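Tryptophan synthase alpha chain (Campylobacter jejuni, PDB 3THA) probably catalyses, as the alpha subunit of tryptophan synthase, the aldol cleavage of indoleglycerol phosphate to indole and glyceraldehyde 3-phosphate. Local coordinates at residues Y24-L27 against Q28-E31; L147-V150 against T151-K154; Q188-V191 against K192-R195; I208-N211 against Q212-K215. One frame throughout, in Å; residues are numbered along the deposited sequence.

Interaction 1: Y24-L27 against Q28-E31; sequences YPNL and QTSE
N26 turns its side-chain carbonyl back over the start of helix 27-35, where OD1 accepts from T29 N at 3.2 Å, in the plane of the amide. The hydroxyl of T29 also donates to this oxygen, though the modelled OG1 to OD1 separation of 2.5 Å is very short and its exact value doubtful. What lets OD1 reach back is chi1 of N26 at 54°, with CG between the backbone N and the carbonyl carbon. Asparagine suits this N-cap because its short chain carries an acceptor just far enough to meet an amide of the first turn. The main chain of N26 adds two weak bonds, from T29 N and S30 N to its O, and the first strong, nearly straight helical bond is E31 N to L27 O at 2.8 Å. P25, preceded by a cis peptide, places CD 3.8 Å from T29 OG1, the two side chains crossing at about a right angle. Further out, L27 packs on S77 and L81 of helix 75-83, S30 OG bonds to G23 N, and E31 pairs with R84. The cap thus gives the amide of T29 an acceptor at the helix start; the hydroxyl, if its short distance is real, would further restrict the N26 amide.

Interaction 2: L147-V150 against T151-K154; sequences LVSV and TTPK
S149 and T152 are the ends of a type I beta-turn that takes the chain off strand 143-148, V150 and T151 holding the two central positions with helical and near-helical backbone angles. The turn's own bond, T152 N to S149 O, is weak at 3.4 Å. A second bond runs the other way: S149 N donates to T152 OG1 at 3.1 Å, and it is nearly straight (167°). The hydroxyl reaches that N-H because chi1 of T152 is -59°, placing OG1 opposite the carbonyl carbon and beside T152's own N. Threonine suits the site, since a short hydroxyl side chain can fold back and accept from the amide three residues earlier. On the neighbouring residue T151, OG1 lies 3.6 Å from S149 CB, a van der Waals contact. V150 packs its side chain on I186 and L187 of helix 180-195, where an apolar residue is well placed, while the S149 side chain touches D53 of the second subunit. The amide of buried S149, just past the last strand residue, is therefore satisfied by a side chain, and the hydroxyl makes the stronger of T152's two bonds to S149, its amide the weak one.

Interaction 3: Q188-V191 against K192-R195; sequences QDKV and KEIR
The R195 guanidinium has V191 CG1 over one face, 3.3 Å above the plane and displaced toward the rim, close to NH1. One helical turn apart, the two side chains run side by side in the same direction, so the methyl lies against the flat group while NH2 forms a salt bridge with D222. The E193 carboxylate is approached differently: K190 NZ meets OE1 at 2.7 Å from above the plane, 36° out of it, in a salt bridge across the i and i+3 positions. A bend at chi2 of K190 (66°) brings the rest of its otherwise extended chain round beside E193, whose own chain is straight. The ammonium also donates to T152 O, so it is shared between a carboxylate and the end of a turn. Beneath these groups runs regular helical bonding, including I194 N to K190 O at 2.9 Å and R195 N to V191 O at 2.7 Å. V191 and I194 suit the inner side, where they pack on L170 and I202, and on I168 and I202, respectively. Such a helix, aliphatic toward the strands, with K190 and E193 turned to helix 154-161, is the connecting helix of a beta-alpha-beta crossover, here joining strands 168-171 and 202-205 of the TIM barrel.

Interaction 4: I208-N211 against Q212-K215; sequences IQNN and QDVK
N210, ahead of the turn that leads into helix 212-217 of the TIM barrel, makes a capping bond: its OD1 accepts from D213 N, in the manner of an asparagine before a first helical turn. The modelled separation, 2.4 Å, is too short, so the detailed geometry is doubtful. D213 answers with a bond back into the loop, Q209 N donating to OD2 at 3.1 Å on the lone pair facing away from the other carboxylate oxygen. Loop and helix start are thus tied in both directions, each side chain taking a backbone N-H of the other segment. Because the backbone donor belongs to Q209 and not to N210, the pair falls short of a classical capping box. Aspartate suits the place: one oxygen holds the loop while OD1 forms a salt bridge with R216, which would favour the charged carboxylate. N211 O takes two donors of the same turn, K215 N at 2.9 Å in the carbonyl plane and V214 N at 2.7 Å from well above it, 72° out.

Behind this polar shell, the side chains of I208 and V214 meet, crossing at about a right angle, although the exact position of V214 CG1 is doubtful. Both aliphatics pack on V224 of strand 223-226, and I208 also reaches V226. The I208 side chain lies about 10 Å from that of E46, a predicted proton acceptor. With CG opposite the backbone N (chi1 171°), the N211 amide sends ND2 to I249 O near the C-terminus, and this nitrogen lies 4.1 Å from V214 CG2.

Interactions 1 and 4 lie where a loop enters a helix, interaction 2 where the chain leaves a strand, and interaction 3 within a connecting helix. In interactions 1 and 4 an asparagine makes the capping bond; the first adds a threonine hydroxyl to the same acceptor, the second an aspartate bonded back to the loop. Interaction 2 uses a threonine as acceptor within a turn. Interactions 2 and 3 meet at K190, their centres about 10 Å apart, while interaction 1 lies across the chain's centre from both. All four are partly buried: Y24 and S30, V148 and S149, K190, V191 and I194, and I208, N211 and V214 are buried, with exposed residues at the rims. Interaction 2 alone touches the second subunit.

Interaction 1: Y24-L27 against Q28-E31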
loop_
_atom_site.group_PDB
_atom_site.type_symbol
_atom_site.label_atom_id
_atom_site.label_comp_id
_atom_site.label_asym_id
_atom_site.label_seq_id
_atom_site.Cartn_x
_atom_site.Cartn_y
_atom_site.Cartn_z
ATOM N N TYR B 24 4.078 -7.096 -15.363
ATOM C CA TYR B 24 4.571 -8.159 -14.544
ATOM C C TYR B 24 4.178 -9.546 -15.106
ATOM O O TYR B 24 2.981 -9.837 -15.209
ATOM C CB TYR B 24 4.013 -8.009 -13.118
ATOM C CG TYR B 24 4.406 -9.179 -12.242
ATOM C CD1 TYR B 24 5.747 -9.426 -11.954
ATOM C CD2 TYR B 24 3.449 -10.071 -11.737
ATOM C CE1 TYR B 24 6.130 -10.513 -11.148
ATOM C CE2 TYR B 24 3.833 -11.168 -10.952
ATOM C CZ TYR B 24 5.161 -11.370 -10.651
ATOM O OH TYR B 24 5.563 -12.445 -9.876
ATOM N N PRO B 25 5.161 -10.416 -15.419
ATOM C CA PRO B 25 6.593 -10.272 -15.243
ATOM C C PRO B 25 7.255 -9.473 -16.356
ATOM O O PRO B 25 8.472 -9.203 -16.276
ATOM C CB PRO B 25 7.108 -11.721 -15.256
ATOM C CG PRO B 25 5.945 -12.571 -15.737
ATOM C CD PRO B 25 4.845 -11.650 -16.158
ATOM N N ASN B 26 6.469 -9.134 -17.385
ATOM C CA ASN B 26 6.856 -8.198 -18.423
ATOM C C ASN B 26 5.623 -7.699 -19.183
ATOM O O ASN B 26 4.519 -8.215 -18.997
ATOM C CB ASN B 26 7.994 -8.720 -19.341
ATOM C CG ASN B 26 7.700 -10.085 -19.967
ATOM O OD1 ASN B 26 6.568 -10.367 -20.346
ATOM N ND2 ASN B 26 8.735 -10.916 -20.117
ATOM N N LEU B 27 5.812 -6.659 -19.985
ATOM C CA LEU B 27 4.731 -5.990 -20.644
ATOM C C LEU B 27 4.099 -6.903 -21.678
ATOM O O LEU B 27 2.878 -6.930 -21.842
ATOM C CB LEU B 27 5.244 -4.710 -21.306
ATOM C CG LEU B 27 4.150 -3.668 -21.624
ATOM C CD1 LEU B 27 3.235 -3.367 -20.395
ATOM C CD2 LEU B 27 4.772 -2.358 -22.213
ATOM N N GLN B 28 4.925 -7.682 -22.360
ATOM C CA GLN B 28 4.400 -8.548 -23.398
ATOM C C GLN B 28 3.421 -9.590 -22.842
ATOM O O GLN B 28 2.473 -9.982 -23.529
ATOM C CB GLN B 28 5.520 -9.199 -24.198
ATOM C CG GLN B 28 5.022 -10.167 -25.274
ATOM C CD GLN B 28 4.018 -9.548 -26.259
ATOM O OE1 GLN B 28 4.205 -8.423 -26.731
ATOM N NE2 GLN B 28 2.963 -10.293 -26.577
ATOM N N THR B 29 3.621 -10.008 -21.596
ATOM C CA THR B 29 2.706 -10.974 -20.951
ATOM C C THR B 29 1.395 -10.302 -20.548
ATOM O O THR B 29 0.335 -10.942 -20.540
ATOM C CB THR B 29 3.318 -11.587 -19.706
ATOM O OG1 THR B 29 4.695 -11.916 -19.960
ATOM C CG2 THR B 29 2.509 -12.865 -19.237
ATOM N N SER B 30 1.498 -9.023 -20.187
ATOM C CA SER B 30 0.336 -8.186 -19.872
ATOM C C SER B 30 -0.450 -7.975 -21.166
ATOM O O SER B 30 -1.651 -8.182 -21.188
ATOM C CB SER B 30 0.757 -6.870 -19.173
ATOM O OG SER B 30 1.001 -7.073 -17.771
ATOM N N GLU B 31 0.246 -7.647 -22.254
ATOM C CA GLU B 31 -0.371 -7.563 -23.587
ATOM C C GLU B 31 -1.070 -8.864 -24.030
ATOM O O GLU B 31 -2.202 -8.866 -24.444
ATOM C CB GLU B 31 0.655 -7.130 -24.645
ATOM C CG GLU B 31 0.046 -6.993 -26.073
ATOM C CD GLU B 31 0.795 -6.010 -26.976
ATOM O OE1 GLU B 31 1.499 -5.132 -26.446
ATOM O OE2 GLU B 31 0.684 -6.110 -28.221
#

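Interaction 2: L147-V150 against T151-K154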
loop_
_atom_site.group_PDB
_atom_site.type_symbol
_atom_site.label_atom_id
_atom_site.label_comp_id
_atom_site.label_asym_id
_atom_site.label_seq_id
_atom_site.Cartn_x
_atom_site.Cartn_y
_atom_site.Cartn_z
ATOM N N LEU B 147 -15.134 3.463 -1.675
ATOM C CA LEU B 147 -14.769 2.362 -0.827
ATOM C C LEU B 147 -15.487 2.434 0.465
ATOM O O LEU B 147 -15.569 3.503 1.041
ATOM C CB LEU B 147 -13.276 2.420 -0.520
ATOM C CG LEU B 147 -12.385 1.700 -1.510
ATOM C CD1 LEU B 147 -12.656 2.130 -2.984
ATOM C CD2 LEU B 147 -10.969 1.971 -1.113
ATOM N N VAL B 148 -15.999 1.314 0.953
ATOM C CA VAL B 148 -16.554 1.277 2.298
ATOM C C VAL B 148 -16.107 -0.007 2.986
ATOM O O VAL B 148 -15.777 -0.963 2.296
ATOM C CB VAL B 148 -18.108 1.450 2.330
ATOM C CG1 VAL B 148 -18.581 2.365 1.215
ATOM C CG2 VAL B 148 -18.832 0.129 2.263
ATOM N N SER B 149 -16.075 -0.015 4.325
ATOM C CA SER B 149 -15.785 -1.208 5.106
ATOM C C SER B 149 -16.979 -1.627 5.887
ATOM O O SER B 149 -18.002 -0.921 5.959
ATOM C CB SER B 149 -14.724 -0.900 6.130
ATOM O OG SER B 149 -13.680 -0.179 5.516
ATOM N N VAL B 150 -16.834 -2.766 6.534
ATOM C CA VAL B 150 -17.854 -3.291 7.400
ATOM C C VAL B 150 -18.047 -2.352 8.603
ATOM O O VAL B 150 -19.119 -2.317 9.217
ATOM C CB VAL B 150 -17.504 -4.763 7.801
ATOM C CG1 VAL B 150 -18.217 -5.202 9.067
ATOM C CG2 VAL B 150 -17.847 -5.712 6.672
ATOM N N THR B 151 -17.022 -1.560 8.905
ATOM C CA THR B 151 -17.025 -0.723 10.112
ATOM C C THR B 151 -17.339 0.742 9.851
ATOM O O THR B 151 -17.476 1.502 10.797
ATOM C CB THR B 151 -15.624 -0.689 10.738
ATOM O OG1 THR B 151 -14.695 -0.333 9.712
ATOM C CG2 THR B 151 -15.241 -2.034 11.343
ATOM N N THR B 152 -17.373 1.152 8.591
ATOM C CA THR B 152 -17.653 2.535 8.255
ATOM C C THR B 152 -19.016 2.838 8.794
ATOM O O THR B 152 -19.925 2.069 8.537
ATOM C CB THR B 152 -17.668 2.793 6.746
ATOM O OG1 THR B 152 -16.404 2.431 6.193
ATOM C CG2 THR B 152 -17.899 4.262 6.465
ATOM N N PRO B 153 -19.147 3.923 9.594
ATOM C CA PRO B 153 -20.409 4.344 10.212
ATOM C C PRO B 153 -21.577 4.415 9.251
ATOM O O PRO B 153 -21.412 4.828 8.101
ATOM C CB PRO B 153 -20.088 5.746 10.740
ATOM C CG PRO B 153 -18.643 5.659 11.132
ATOM C CD PRO B 153 -18.010 4.726 10.084
ATOM N N LYS B 154 -22.756 4.020 9.723
ATOM C CA LYS B 154 -23.962 4.033 8.880
ATOM C C LYS B 154 -24.110 5.374 8.174
ATOM O O LYS B 154 -24.203 5.402 6.954
ATOM C CB LYS B 154 -25.242 3.682 9.657
ATOM C CG LYS B 154 -26.412 3.350 8.723
ATOM C CD LYS B 154 -27.766 3.575 9.355
ATOM C CE LYS B 154 -28.181 2.399 10.245
ATOM N NZ LYS B 154 -29.093 2.885 11.310
#

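Interaction 3: Q188-V191 against K192-R195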
loop_
_atom_site.group_PDB
_atom_site.type_symbol
_atom_site.label_atom_id
_atom_site.label_comp_id
_atom_site.label_asym_id
_atom_site.label_seq_id
_atom_site.Cartn_x
_atom_site.Cartn_y
_atom_site.Cartn_z
ATOM N N GLN B 188 -23.170 -9.540 4.820
ATOM C CA GLN B 188 -24.529 -9.469 4.329
ATOM C C GLN B 188 -25.346 -8.378 5.028
ATOM O O GLN B 188 -26.260 -7.800 4.409
ATOM C CB GLN B 188 -25.208 -10.826 4.455
ATOM C CG GLN B 188 -24.978 -11.740 3.254
ATOM C CD GLN B 188 -25.591 -13.115 3.436
ATOM O OE1 GLN B 188 -25.479 -13.732 4.498
ATOM N NE2 GLN B 188 -26.236 -13.604 2.396
ATOM N N ASP B 189 -25.011 -8.087 6.295
ATOM C CA ASP B 189 -25.607 -6.933 6.990
ATOM C C ASP B 189 -25.160 -5.645 6.370
ATOM O O ASP B 189 -25.978 -4.764 6.120
ATOM C CB ASP B 189 -25.253 -6.889 8.473
ATOM C CG ASP B 189 -26.331 -7.499 9.349
ATOM O OD1 ASP B 189 -26.782 -8.628 9.050
ATOM O OD2 ASP B 189 -26.729 -6.834 10.335
ATOM N N LYS B 190 -23.862 -5.524 6.108
ATOM C CA LYS B 190 -23.366 -4.268 5.563
ATOM C C LYS B 190 -23.904 -4.005 4.143
ATOM O O LYS B 190 -24.259 -2.860 3.795
ATOM C CB LYS B 190 -21.841 -4.182 5.647
ATOM C CG LYS B 190 -21.305 -2.772 5.486
ATOM C CD LYS B 190 -21.770 -1.942 6.699
ATOM C CE LYS B 190 -21.142 -0.578 6.709
ATOM N NZ LYS B 190 -21.484 0.130 7.938
ATOM N N VAL B 191 -23.999 -5.064 3.348
ATOM C CA VAL B 191 -24.605 -5.017 2.013
ATOM C C VAL B 191 -26.053 -4.513 2.025
ATOM O O VAL B 191 -26.375 -3.543 1.326
ATOM C CB VAL B 191 -24.499 -6.409 1.316
ATOM C CG1 VAL B 191 -25.504 -6.549 0.196
ATOM C CG2 VAL B 191 -23.059 -6.648 0.832
ATOM N N LYS B 192 -26.904 -5.149 2.831
ATOM C CA LYS B 192 -28.257 -4.678 3.076
ATOM C C LYS B 192 -28.289 -3.168 3.385
ATOM O O LYS B 192 -29.086 -2.409 2.816
ATOM C CB LYS B 192 -28.856 -5.468 4.244
ATOM C CG LYS B 192 -30.409 -5.349 4.373
ATOM C CD LYS B 192 -30.997 -6.185 5.481
ATOM C CE LYS B 192 -32.388 -6.657 5.056
ATOM N NZ LYS B 192 -33.351 -6.902 6.179
ATOM N N GLU B 193 -27.404 -2.730 4.276
ATOM C CA GLU B 193 -27.337 -1.347 4.698
ATOM C C GLU B 193 -27.028 -0.438 3.505
ATOM O O GLU B 193 -27.707 0.570 3.293
ATOM C CB GLU B 193 -26.288 -1.202 5.815
ATOM C CG GLU B 193 -26.037 0.221 6.270
ATOM C CD GLU B 193 -25.048 0.323 7.405
ATOM O OE1 GLU B 193 -23.993 0.941 7.213
ATOM O OE2 GLU B 193 -25.322 -0.184 8.504
ATOM N N ILE B 194 -26.011 -0.797 2.723
ATOM C CA ILE B 194 -25.646 -0.025 1.559
ATOM C C ILE B 194 -26.815 -0.020 0.596
ATOM O O ILE B 194 -27.187 1.041 0.073
ATOM C CB ILE B 194 -24.434 -0.609 0.853
ATOM C CG1 ILE B 194 -23.282 -0.751 1.837
ATOM C CG2 ILE B 194 -24.028 0.275 -0.324
ATOM C CD1 ILE B 194 -22.182 -1.673 1.395
ATOM N N ARG B 195 -27.409 -1.194 0.375
ATOM C CA ARG B 195 -28.558 -1.284 -0.516
ATOM C C ARG B 195 -29.611 -0.245 -0.185
ATOM O O ARG B 195 -30.167 0.363 -1.097
ATOM C CB ARG B 195 -29.167 -2.688 -0.547
ATOM C CG ARG B 195 -28.853 -3.403 -1.837
ATOM C CD ARG B 195 -28.734 -4.909 -1.674
ATOM N NE ARG B 195 -27.906 -5.460 -2.754
ATOM C CZ ARG B 195 -27.489 -6.722 -2.851
ATOM N NH1 ARG B 195 -27.817 -7.630 -1.925
ATOM N NH2 ARG B 195 -26.735 -7.073 -3.893
#

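Interaction 4: I208-N211 against Q212-K215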
loop_
_atom_site.group_PDB
_atom_site.type_symbol
_atom_site.label_atom_id
_atom_site.label_comp_id
_atom_site.label_asym_id
_atom_site.label_seq_id
_atom_site.Cartn_x
_atom_site.Cartn_y
_atom_site.Cartn_z
ATOM N N ILE B 208 -9.828 -12.652 -0.560
ATOM C CA ILE B 208 -10.285 -13.744 -1.400
ATOM C C ILE B 208 -9.053 -14.419 -2.014
ATOM O O ILE B 208 -8.164 -13.736 -2.556
ATOM C CB ILE B 208 -11.327 -13.252 -2.451
ATOM C CG1 ILE B 208 -12.325 -12.295 -1.766
ATOM C CG2 ILE B 208 -12.020 -14.439 -3.137
ATOM C CD1 ILE B 208 -13.572 -12.000 -2.532
ATOM N N GLN B 209 -9.011 -15.752 -1.906
ATOM C CA GLN B 209 -7.807 -16.536 -2.223
ATOM C C GLN B 209 -8.047 -17.833 -2.996
ATOM O O GLN B 209 -7.388 -18.101 -4.002
ATOM C CB GLN B 209 -7.046 -16.879 -0.935
ATOM C CG GLN B 209 -6.088 -15.788 -0.463
ATOM C CD GLN B 209 -5.142 -16.283 0.612
ATOM O OE1 GLN B 209 -5.358 -16.027 1.805
ATOM N NE2 GLN B 209 -4.090 -17.019 0.202
ATOM N N ASN B 210 -8.961 -18.643 -2.480
ATOM C CA ASN B 210 -9.318 -19.930 -3.050
ATOM C C ASN B 210 -10.560 -19.755 -3.945
ATOM O O ASN B 210 -10.993 -18.626 -4.148
ATOM C CB ASN B 210 -9.539 -20.896 -1.869
ATOM C CG ASN B 210 -10.718 -21.851 -2.073
ATOM O OD1 ASN B 210 -11.877 -21.448 -1.966
ATOM N ND2 ASN B 210 -10.420 -23.135 -2.333
ATOM N N ASN B 211 -11.124 -20.863 -4.446
ATOM C CA ASN B 211 -12.338 -20.862 -5.276
ATOM C C ASN B 211 -13.667 -21.042 -4.547
ATOM O O ASN B 211 -14.618 -20.339 -4.847
ATOM C CB ASN B 211 -12.250 -21.912 -6.399
ATOM C CG ASN B 211 -13.571 -22.083 -7.140
ATOM O OD1 ASN B 211 -14.279 -23.067 -6.943
ATOM N ND2 ASN B 211 -13.927 -21.105 -7.965
ATOM N N GLN B 212 -13.768 -22.019 -3.643
ATOM C CA GLN B 212 -14.998 -22.186 -2.831
ATOM C C GLN B 212 -15.129 -20.930 -1.919
ATOM O O GLN B 212 -16.205 -20.623 -1.416
ATOM C CB GLN B 212 -15.046 -23.521 -2.010
ATOM C CG GLN B 212 -14.211 -24.774 -2.504
ATOM C CD GLN B 212 -14.905 -25.717 -3.535
ATOM O OE1 GLN B 212 -15.492 -25.255 -4.522
ATOM N NE2 GLN B 212 -14.786 -27.052 -3.319
ATOM N N ASP B 213 -13.993 -20.234 -1.769
ATOM C CA ASP B 213 -13.791 -18.946 -1.094
ATOM C C ASP B 213 -14.435 -17.861 -1.965
ATOM O O ASP B 213 -14.757 -16.798 -1.482
ATOM C CB ASP B 213 -12.272 -18.680 -1.051
ATOM C CG ASP B 213 -11.772 -18.006 0.235
ATOM O OD1 ASP B 213 -12.220 -18.308 1.353
ATOM O OD2 ASP B 213 -10.832 -17.199 0.118
ATOM N N VAL B 214 -14.579 -18.115 -3.263
ATOM C CA VAL B 214 -15.263 -17.143 -4.103
ATOM C C VAL B 214 -16.702 -17.546 -4.321
ATOM O O VAL B 214 -17.554 -16.683 -4.491
ATOM C CB VAL B 214 -14.532 -16.803 -5.450
ATOM C CG1 VAL B 214 -13.085 -17.172 -5.386
ATOM C CG2 VAL B 214 -15.224 -17.412 -6.654
ATOM N N LYS B 215 -16.984 -18.846 -4.280
ATOM C CA LYS B 215 -18.359 -19.292 -4.453
ATOM C C LYS B 215 -19.218 -18.892 -3.241
ATOM O O LYS B 215 -20.453 -18.889 -3.322
ATOM C CB LYS B 215 -18.444 -20.787 -4.782
ATOM C CG LYS B 215 -18.432 -21.089 -6.289
ATOM C CD LYS B 215 -18.464 -22.596 -6.582
ATOM C CE LYS B 215 -18.778 -22.847 -8.067
ATOM N NZ LYS B 215 -18.063 -24.014 -8.692
#